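Hydrolase, haloacid dehalogenase-like family (Streptococcus pneumoniae, PDB 2FI1) probably hydrolyses a phosphate ester or a related substrate, as members of the haloacid dehalogenase-like family do, and carries a bound calcium ion. Local coordinates at residues A26-T31 against P53-T58; D42-A47 against E57-N62. One frame throughout, in Å; residues are numbered along the deposited sequence.

In the fold
Both contacts lie in the helical insert that follows strand 8-11, at the place of the C1 cap of haloacid dehalogenase-like hydrolases. Interaction 1 joins helix 20-34 to helix 52-59, interaction 2 helix 41-50 to the end of that same helix. Their centres are about 5 Å apart and about 20 Å from the centre of the chain. Phe-28 CD2 lies 3.6 Å from Val-44 CG1, and Ala-55 CB 3.9 Å from Ala-47 CB, making one apolar patch among three helices. The calcium ion, held by Asp-12, Gly-14 and Asp-160 at the ends of strands 8-11 and 155-159, marks the probable active site of the core domain, where relatives bind magnesium; both contacts lie in the cap, away from it.

Interaction 1. Residues A26-T31 against P53-T58; sequences AAFVET and PFAIET
Phe-28 reaches from helix 20-34 to the methyl and carbonyl of Ala-55 and the side chain of Ile-56 on helix 52-59. Its ring touches with one corner: CE1 lies 3.9 Å from Ala-55 CB, while the neighbouring CZ comes within 3.6 Å of Ala-55 O, an oblique approach. Ile-56 meets the same CE1 of Phe-28 from near the ring plane, its CG1 4.0 Å away. The ring is long enough to bridge helices whose nearest CA atoms, those of Phe-28 and Ala-55, are 9.0 Å apart. Its CG lies anti to the backbone N (chi1 -163°), which carries the ring outward to the other helix. On Ile-56 the CG1 branch is the one turned beside the backbone N (chi1 -69°), and it crosses the phenyl ring at a slant. The methyl of Ala-55 points at the ring, and the ring reaches past it to the backbone carbonyl.

Beyond these two residues, Phe-66 and Tyr-70 of helix 66-77 meet the Phe-28 ring in edge-to-face stacks. Farther out, Thr-31 OG1 hydrogen-bonds back to Ala-27 O at 2.7 Å, on the opposite face of the carbonyl plane from Thr-31 N, and is also bonded to Asn-73 ND2. Thr-58 repeats the device on the other helix: OG1 bonds to Phe-54 O at 2.8 Å and sits 3.2 Å above the plane of the Phe-54 ring, toward its rim.

With 110 Å² buried and carbon making nearly every touch, the joint rests on apolar burial and dispersion; the carbonyl of Ala-55 beside CZ probably adds at most a faint electrostatic pull on the ring hydrogens.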
ATOM      1  N   ALA A  26      10.011   5.606 -10.922  1.00  9.81           N
ATOM      2  CA  ALA A  26      10.364   6.894 -11.495  1.00 10.05           C
ATOM      3  C   ALA A  26      11.726   7.338 -10.984  1.00 10.23           C
ATOM      4  O   ALA A  26      12.589   7.746 -11.771  1.00 11.01           O
ATOM      5  CB  ALA A  26       9.291   7.930 -11.174  1.00 10.05           C
ATOM      6  N   ALA A  27      11.939   7.230  -9.677  1.00 10.23           N
ATOM      7  CA  ALA A  27      13.227   7.599  -9.073  1.00 10.08           C
ATOM      8  C   ALA A  27      14.374   6.696  -9.547  1.00  9.93           C
ATOM      9  O   ALA A  27      15.483   7.166  -9.783  1.00 10.05           O
ATOM     10  CB  ALA A  27      13.133   7.563  -7.576  1.00 10.41           C
ATOM     11  N   PHE A  28      14.114   5.402  -9.698  1.00  9.50           N
ATOM     12  CA  PHE A  28      15.149   4.451 -10.090  1.00 10.07           C
ATOM     13  C   PHE A  28      15.583   4.699 -11.540  1.00 10.65           C
ATOM     14  O   PHE A  28      16.776   4.722 -11.856  1.00 10.83           O
ATOM     15  CB  PHE A  28      14.610   3.034  -9.905  1.00  9.44           C
ATOM     16  CG  PHE A  28      15.665   1.962  -9.880  1.00  8.88           C
ATOM     17  CD1 PHE A  28      16.088   1.424  -8.675  1.00  9.27           C
ATOM     18  CD2 PHE A  28      16.208   1.465 -11.061  1.00  9.64           C
ATOM     19  CE1 PHE A  28      17.040   0.411  -8.642  1.00  8.83           C
ATOM     20  CE2 PHE A  28      17.159   0.462 -11.036  1.00  9.52           C
ATOM     21  CZ  PHE A  28      17.581  -0.066  -9.827  1.00  9.40           C
ATOM     22  N   VAL A  29      14.611   4.908 -12.418  1.00 10.93           N
ATOM     23  CA  VAL A  29      14.890   5.196 -13.828  1.00 11.91           C
ATOM     24  C   VAL A  29      15.667   6.511 -13.953  1.00 12.77           C
ATOM     25  O   VAL A  29      16.652   6.588 -14.696  1.00 12.69           O
ATOM     26  CB  VAL A  29      13.572   5.237 -14.639  1.00 11.99           C
ATOM     27  CG1 VAL A  29      13.788   5.823 -16.038  1.00 13.19           C
ATOM     28  CG2 VAL A  29      12.956   3.842 -14.737  1.00 12.04           C
ATOM     29  N   GLU A  30      15.262   7.543 -13.222  1.00 13.70           N
ATOM     30  CA  GLU A  30      15.969   8.817 -13.320  1.00 15.74           C
ATOM     31  C   GLU A  30      17.388   8.715 -12.758  1.00 15.00           C
ATOM     32  O   GLU A  30      18.319   9.338 -13.288  1.00 15.76           O
ATOM     33  CB  GLU A  30      15.162   9.961 -12.698  1.00 16.42           C
ATOM     34  CG  GLU A  30      15.045   9.987 -11.211  1.00 19.44           C
ATOM     35  CD  GLU A  30      14.228  11.187 -10.724  1.00 19.83           C
ATOM     36  OE1 GLU A  30      14.015  12.139 -11.515  1.00 26.32           O
ATOM     37  OE2 GLU A  30      13.779  11.175  -9.566  1.00 24.16           O
ATOM     38  N   THR A  31      17.576   7.912 -11.716  1.00 14.13           N
ATOM     39  CA  THR A  31      18.914   7.703 -11.150  1.00 13.53           C
ATOM     40  C   THR A  31      19.813   6.936 -12.138  1.00 13.61           C
ATOM     41  O   THR A  31      20.976   7.305 -12.329  1.00 14.24           O
ATOM     42  CB  THR A  31      18.848   6.993  -9.782  1.00 13.50           C
ATOM     43  OG1 THR A  31      17.940   7.689  -8.916  1.00 12.86           O
ATOM     44  CG2 THR A  31      20.222   6.951  -9.118  1.00 13.66           C
ATOM     45  N   PRO A  53      17.374  -4.919  -3.494  1.00  9.87           N
ATOM     46  CA  PRO A  53      18.642  -5.550  -3.854  1.00 10.20           C
ATOM     47  C   PRO A  53      18.615  -6.259  -5.218  1.00  9.71           C
ATOM     48  O   PRO A  53      19.605  -6.200  -5.954  1.00 10.57           O
ATOM     49  CB  PRO A  53      18.873  -6.546  -2.710  1.00 10.62           C
ATOM     50  CG  PRO A  53      18.144  -5.953  -1.561  1.00 11.20           C
ATOM     51  CD  PRO A  53      16.921  -5.335  -2.157  1.00 10.47           C
ATOM     52  N   PHE A  54      17.497  -6.896  -5.562  1.00  9.72           N
ATOM     53  CA  PHE A  54      17.396  -7.547  -6.877  1.00  9.60           C
ATOM     54  C   PHE A  54      17.450  -6.517  -8.009  1.00  9.55           C
ATOM     55  O   PHE A  54      18.137  -6.728  -9.015  1.00  9.90           O
ATOM     56  CB  PHE A  54      16.126  -8.383  -7.003  1.00  9.96           C
ATOM     57  CG  PHE A  54      15.921  -8.925  -8.390  1.00 10.36           C
ATOM     58  CD1 PHE A  54      16.792  -9.877  -8.902  1.00 11.21           C
ATOM     59  CD2 PHE A  54      14.891  -8.463  -9.183  1.00 10.76           C
ATOM     60  CE1 PHE A  54      16.628 -10.359 -10.185  1.00 11.89           C
ATOM     61  CE2 PHE A  54      14.721  -8.951 -10.466  1.00 10.88           C
ATOM     62  CZ  PHE A  54      15.600  -9.892 -10.967  1.00 11.36           C
ATOM     63  N   ALA A  55      16.739  -5.409  -7.843  1.00  9.09           N
ATOM     64  CA  ALA A  55      16.749  -4.369  -8.860  1.00  9.09           C
ATOM     65  C   ALA A  55      18.151  -3.785  -9.041  1.00  9.51           C
ATOM     66  O   ALA A  55      18.596  -3.548 -10.163  1.00  9.39           O
ATOM     67  CB  ALA A  55      15.761  -3.273  -8.519  1.00  8.48           C
ATOM     68  N   ILE A  56      18.850  -3.533  -7.938  1.00 10.10           N
ATOM     69  CA  ILE A  56      20.207  -2.983  -8.016  1.00 10.83           C
ATOM     70  C   ILE A  56      21.193  -3.984  -8.607  1.00 11.79           C
ATOM     71  O   ILE A  56      21.998  -3.624  -9.455  1.00 11.97           O
ATOM     72  CB  ILE A  56      20.684  -2.461  -6.644  1.00 11.05           C
ATOM     73  CG1 ILE A  56      19.874  -1.206  -6.291  1.00 12.50           C
ATOM     74  CG2 ILE A  56      22.188  -2.163  -6.661  1.00 12.16           C
ATOM     75  CD1 ILE A  56      20.139  -0.656  -4.918  1.00 13.71           C
ATOM     76  N   GLU A  57      21.126  -5.238  -8.187  1.00 12.49           N
ATOM     77  CA  GLU A  57      22.034  -6.235  -8.765  1.00 13.91           C
ATOM     78  C   GLU A  57      21.770  -6.428 -10.259  1.00 13.46           C
ATOM     79  O   GLU A  57      22.699  -6.695 -11.027  1.00 14.12           O
ATOM     80  CB  GLU A  57      21.939  -7.571  -8.030  1.00 15.02           C
ATOM     81  CG  GLU A  57      23.074  -8.574  -8.375  1.00 19.65           C
ATOM     82  CD  GLU A  57      24.502  -8.080  -8.043  1.00 24.24           C
ATOM     83  OE1 GLU A  57      24.682  -7.041  -7.358  1.00 28.63           O
ATOM     84  OE2 GLU A  57      25.465  -8.755  -8.473  1.00 28.80           O
ATOM     85  N   THR A  58      20.515  -6.285 -10.671  1.00 12.54           N
ATOM     86  CA  THR A  58      20.138  -6.475 -12.080  1.00 12.58           C
ATOM     87  C   THR A  58      20.563  -5.299 -12.955  1.00 12.64           C
ATOM     88  O   THR A  58      21.151  -5.500 -14.031  1.00 13.60           O
ATOM     89  CB  THR A  58      18.624  -6.706 -12.206  1.00 12.61           C
ATOM     90  OG1 THR A  58      18.292  -7.913 -11.515  1.00 13.19           O
ATOM     91  CG2 THR A  58      18.188  -6.831 -13.653  1.00 12.52           C
TER

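Interaction 2. Residues D42-A47 against E57-N62; sequences DSVYQA and ETFAPN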
ATOM      1  N   ASP A  42       8.499  -0.877 -17.079  1.00  8.98           N
ATOM      2  CA  ASP A  42       7.870  -2.108 -16.617  1.00  9.35           C
ATOM      3  C   ASP A  42       8.891  -3.085 -16.033  1.00  8.82           C
ATOM      4  O   ASP A  42       8.587  -3.778 -15.067  1.00  8.99           O
ATOM      5  CB  ASP A  42       7.077  -2.786 -17.744  1.00  9.18           C
ATOM      6  CG  ASP A  42       5.838  -2.013 -18.150  1.00 10.91           C
ATOM      7  OD1 ASP A  42       5.570  -0.926 -17.594  1.00 11.90           O
ATOM      8  OD2 ASP A  42       5.124  -2.516 -19.053  1.00 11.58           O
ATOM      9  N   SER A  43      10.091  -3.132 -16.602  1.00  8.44           N
ATOM     10  CA  SER A  43      11.144  -4.010 -16.079  1.00  8.55           C
ATOM     11  C   SER A  43      11.599  -3.573 -14.702  1.00  8.54           C
ATOM     12  O   SER A  43      11.780  -4.403 -13.810  1.00  8.46           O
ATOM     13  CB  SER A  43      12.361  -4.041 -16.996  1.00  8.74           C
ATOM     14  OG  SER A  43      12.039  -4.618 -18.254  1.00  9.30           O
ATOM     15  N   VAL A  44      11.811  -2.272 -14.551  1.00  8.30           N
ATOM     16  CA  VAL A  44      12.268  -1.712 -13.284  1.00  8.38           C
ATOM     17  C   VAL A  44      11.197  -1.892 -12.202  1.00  8.29           C
ATOM     18  O   VAL A  44      11.506  -2.286 -11.073  1.00  8.43           O
ATOM     19  CB  VAL A  44      12.670  -0.238 -13.451  1.00  8.51           C
ATOM     20  CG1 VAL A  44      12.892   0.440 -12.109  1.00  8.94           C
ATOM     21  CG2 VAL A  44      13.939  -0.135 -14.298  1.00  9.80           C
ATOM     22  N   TYR A  45       9.947  -1.645 -12.556  1.00  8.29           N
ATOM     23  CA  TYR A  45       8.830  -1.776 -11.630  1.00  8.26           C
ATOM     24  C   TYR A  45       8.745  -3.210 -11.113  1.00  8.91           C
ATOM     25  O   TYR A  45       8.637  -3.455  -9.906  1.00  8.75           O
ATOM     26  CB  TYR A  45       7.553  -1.353 -12.369  1.00  8.66           C
ATOM     27  CG  TYR A  45       6.299  -1.175 -11.552  1.00  8.48           C
ATOM     28  CD1 TYR A  45       5.840   0.091 -11.223  1.00  8.89           C
ATOM     29  CD2 TYR A  45       5.540  -2.260 -11.155  1.00  9.83           C
ATOM     30  CE1 TYR A  45       4.674   0.261 -10.509  1.00  9.18           C
ATOM     31  CE2 TYR A  45       4.378  -2.095 -10.429  1.00 10.13           C
ATOM     32  CZ  TYR A  45       3.950  -0.832 -10.114  1.00  9.49           C
ATOM     33  OH  TYR A  45       2.783  -0.699  -9.394  1.00 11.29           O
ATOM     34  N   GLN A  46       8.801  -4.177 -12.022  1.00  8.28           N
ATOM     35  CA  GLN A  46       8.720  -5.570 -11.624  1.00  8.63           C
ATOM     36  C   GLN A  46       9.909  -5.968 -10.767  1.00  8.57           C
ATOM     37  O   GLN A  46       9.754  -6.698  -9.780  1.00  9.12           O
ATOM     38  CB  GLN A  46       8.600  -6.473 -12.861  1.00  9.06           C
ATOM     39  CG  GLN A  46       8.582  -7.973 -12.572  1.00 10.77           C
ATOM     40  CD  GLN A  46       7.453  -8.401 -11.675  1.00 16.98           C
ATOM     41  OE1 GLN A  46       6.383  -7.778 -11.653  1.00 17.31           O
ATOM     42  NE2 GLN A  46       7.683  -9.486 -10.918  1.00 20.50           N
ATOM     43  N   ALA A  47      11.098  -5.502 -11.131  1.00  8.22           N
ATOM     44  CA  ALA A  47      12.291  -5.816 -10.347  1.00  8.49           C
ATOM     45  C   ALA A  47      12.185  -5.277  -8.923  1.00  8.82           C
ATOM     46  O   ALA A  47      12.540  -5.976  -7.967  1.00  9.37           O
ATOM     47  CB  ALA A  47      13.528  -5.289 -11.014  1.00  8.57           C
ATOM     48  N   GLU A  57      21.126  -5.238  -8.187  1.00 12.49           N
ATOM     49  CA  GLU A  57      22.034  -6.235  -8.765  1.00 13.91           C
ATOM     50  C   GLU A  57      21.770  -6.428 -10.259  1.00 13.46           C
ATOM     51  O   GLU A  57      22.699  -6.695 -11.027  1.00 14.12           O
ATOM     52  CB  GLU A  57      21.939  -7.571  -8.030  1.00 15.02           C
ATOM     53  CG  GLU A  57      23.074  -8.574  -8.375  1.00 19.65           C
ATOM     54  CD  GLU A  57      24.502  -8.080  -8.043  1.00 24.24           C
ATOM     55  OE1 GLU A  57      24.682  -7.041  -7.358  1.00 28.63           O
ATOM     56  OE2 GLU A  57      25.465  -8.755  -8.473  1.00 28.80           O
ATOM     57  N   THR A  58      20.515  -6.285 -10.671  1.00 12.54           N
ATOM     58  CA  THR A  58      20.138  -6.475 -12.080  1.00 12.58           C
ATOM     59  C   THR A  58      20.563  -5.299 -12.955  1.00 12.64           C
ATOM     60  O   THR A  58      21.151  -5.500 -14.031  1.00 13.60           O
ATOM     61  CB  THR A  58      18.624  -6.706 -12.206  1.00 12.61           C
ATOM     62  OG1 THR A  58      18.292  -7.913 -11.515  1.00 13.19           O
ATOM     63  CG2 THR A  58      18.188  -6.831 -13.653  1.00 12.52           C
ATOM     64  N   PHE A  59      20.294  -4.080 -12.496  1.00 11.97           N
ATOM     65  CA  PHE A  59      20.425  -2.893 -13.334  1.00 12.22           C
ATOM     66  C   PHE A  59      21.586  -1.968 -12.960  1.00 12.69           C
ATOM     67  O   PHE A  59      22.010  -1.168 -13.797  1.00 13.33           O
ATOM     68  CB  PHE A  59      19.119  -2.090 -13.295  1.00 11.54           C
ATOM     69  CG  PHE A  59      17.938  -2.830 -13.845  1.00 10.96           C
ATOM     70  CD1 PHE A  59      17.926  -3.265 -15.160  1.00 11.32           C
ATOM     71  CD2 PHE A  59      16.832  -3.086 -13.052  1.00 10.02           C
ATOM     72  CE1 PHE A  59      16.842  -3.949 -15.660  1.00 11.98           C
ATOM     73  CE2 PHE A  59      15.745  -3.773 -13.548  1.00 10.82           C
ATOM     74  CZ  PHE A  59      15.748  -4.208 -14.857  1.00 11.54           C
ATOM     75  N   ALA A  60      22.084  -2.049 -11.721  1.00 13.49           N
ATOM     76  CA  ALA A  60      23.049  -1.071 -11.195  1.00 14.90           C
ATOM     77  C   ALA A  60      24.118  -1.679 -10.276  1.00 16.03           C
ATOM     78  O   ALA A  60      24.493  -1.059  -9.285  1.00 16.11           O
ATOM     79  CB  ALA A  60      22.291   0.019 -10.443  1.00 14.85           C
ATOM     80  N   PRO A  61      24.624  -2.880 -10.608  1.00 18.08           N
ATOM     81  CA  PRO A  61      25.470  -3.598  -9.643  1.00 19.42           C
ATOM     82  C   PRO A  61      26.756  -2.880  -9.236  1.00 20.99           C
ATOM     83  O   PRO A  61      27.170  -2.989  -8.081  1.00 21.36           O
ATOM     84  CB  PRO A  61      25.788  -4.910 -10.368  1.00 19.78           C
ATOM     85  CG  PRO A  61      25.614  -4.602 -11.811  1.00 19.31           C
ATOM     86  CD  PRO A  61      24.454  -3.648 -11.851  1.00 18.24           C
ATOM     87  N   ASN A  62      27.366  -2.146 -10.164  1.00 22.27           N
ATOM     88  CA  ASN A  62      28.642  -1.464  -9.902  1.00 23.54           C
ATOM     89  C   ASN A  62      28.576   0.040 -10.151  1.00 23.68           C
ATOM     90  O   ASN A  62      29.589   0.680 -10.454  1.00 24.48           O
ATOM     91  CB  ASN A  62      29.744  -2.091 -10.758  1.00 24.09           C
ATOM     92  CG  ASN A  62      29.883  -3.579 -10.528  1.00 25.16           C
ATOM     93  OD1 ASN A  62      29.693  -4.379 -11.443  1.00 28.28           O
ATOM     94  ND2 ASN A  62      30.198  -3.960  -9.295  1.00 27.31           N
TER
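Phe-59 closes helix 52-59 and sends its ring across to Ser-43, Val-44 and Ala-47 on helix 41-50. From CB, the CG bond lies anti to the carbonyl carbon and beside the backbone N (chi1 -63°), which directs the ring at the neighbouring helix. The ring is held between two methyls. Thr-58 CG2, from the preceding residue, stands 3.6 Å above the plane over the ring centre; on the opposite face Val-44 CG2 stands off toward the rim, almost straight over CE2 and 4.1 Å from it.

Helices 41-50 and 52-59 follow one another closely in the chain and form a splayed alpha-helical hairpin of the cap, the two running roughly opposite ways, with Phe-59 spanning the gap between its two arms. Ala-60, the next residue, leaves the helical conformation.

The same CE2 of Phe-59 is met near the ring plane by Ala-47 CB at 3.7 Å, and Ser-43 O lies 4.0 Å from it. At the tip, CZ comes within 4.0 Å of Ser-43 CB, approached obliquely. The Ser-43 hydroxyl is turned to Asp-40 OD1, to which its OG is hydrogen-bonded, and the CB makes the contact. Gln-39, in the loop leading into helix 41-50, touches both Phe-59 and Val-44.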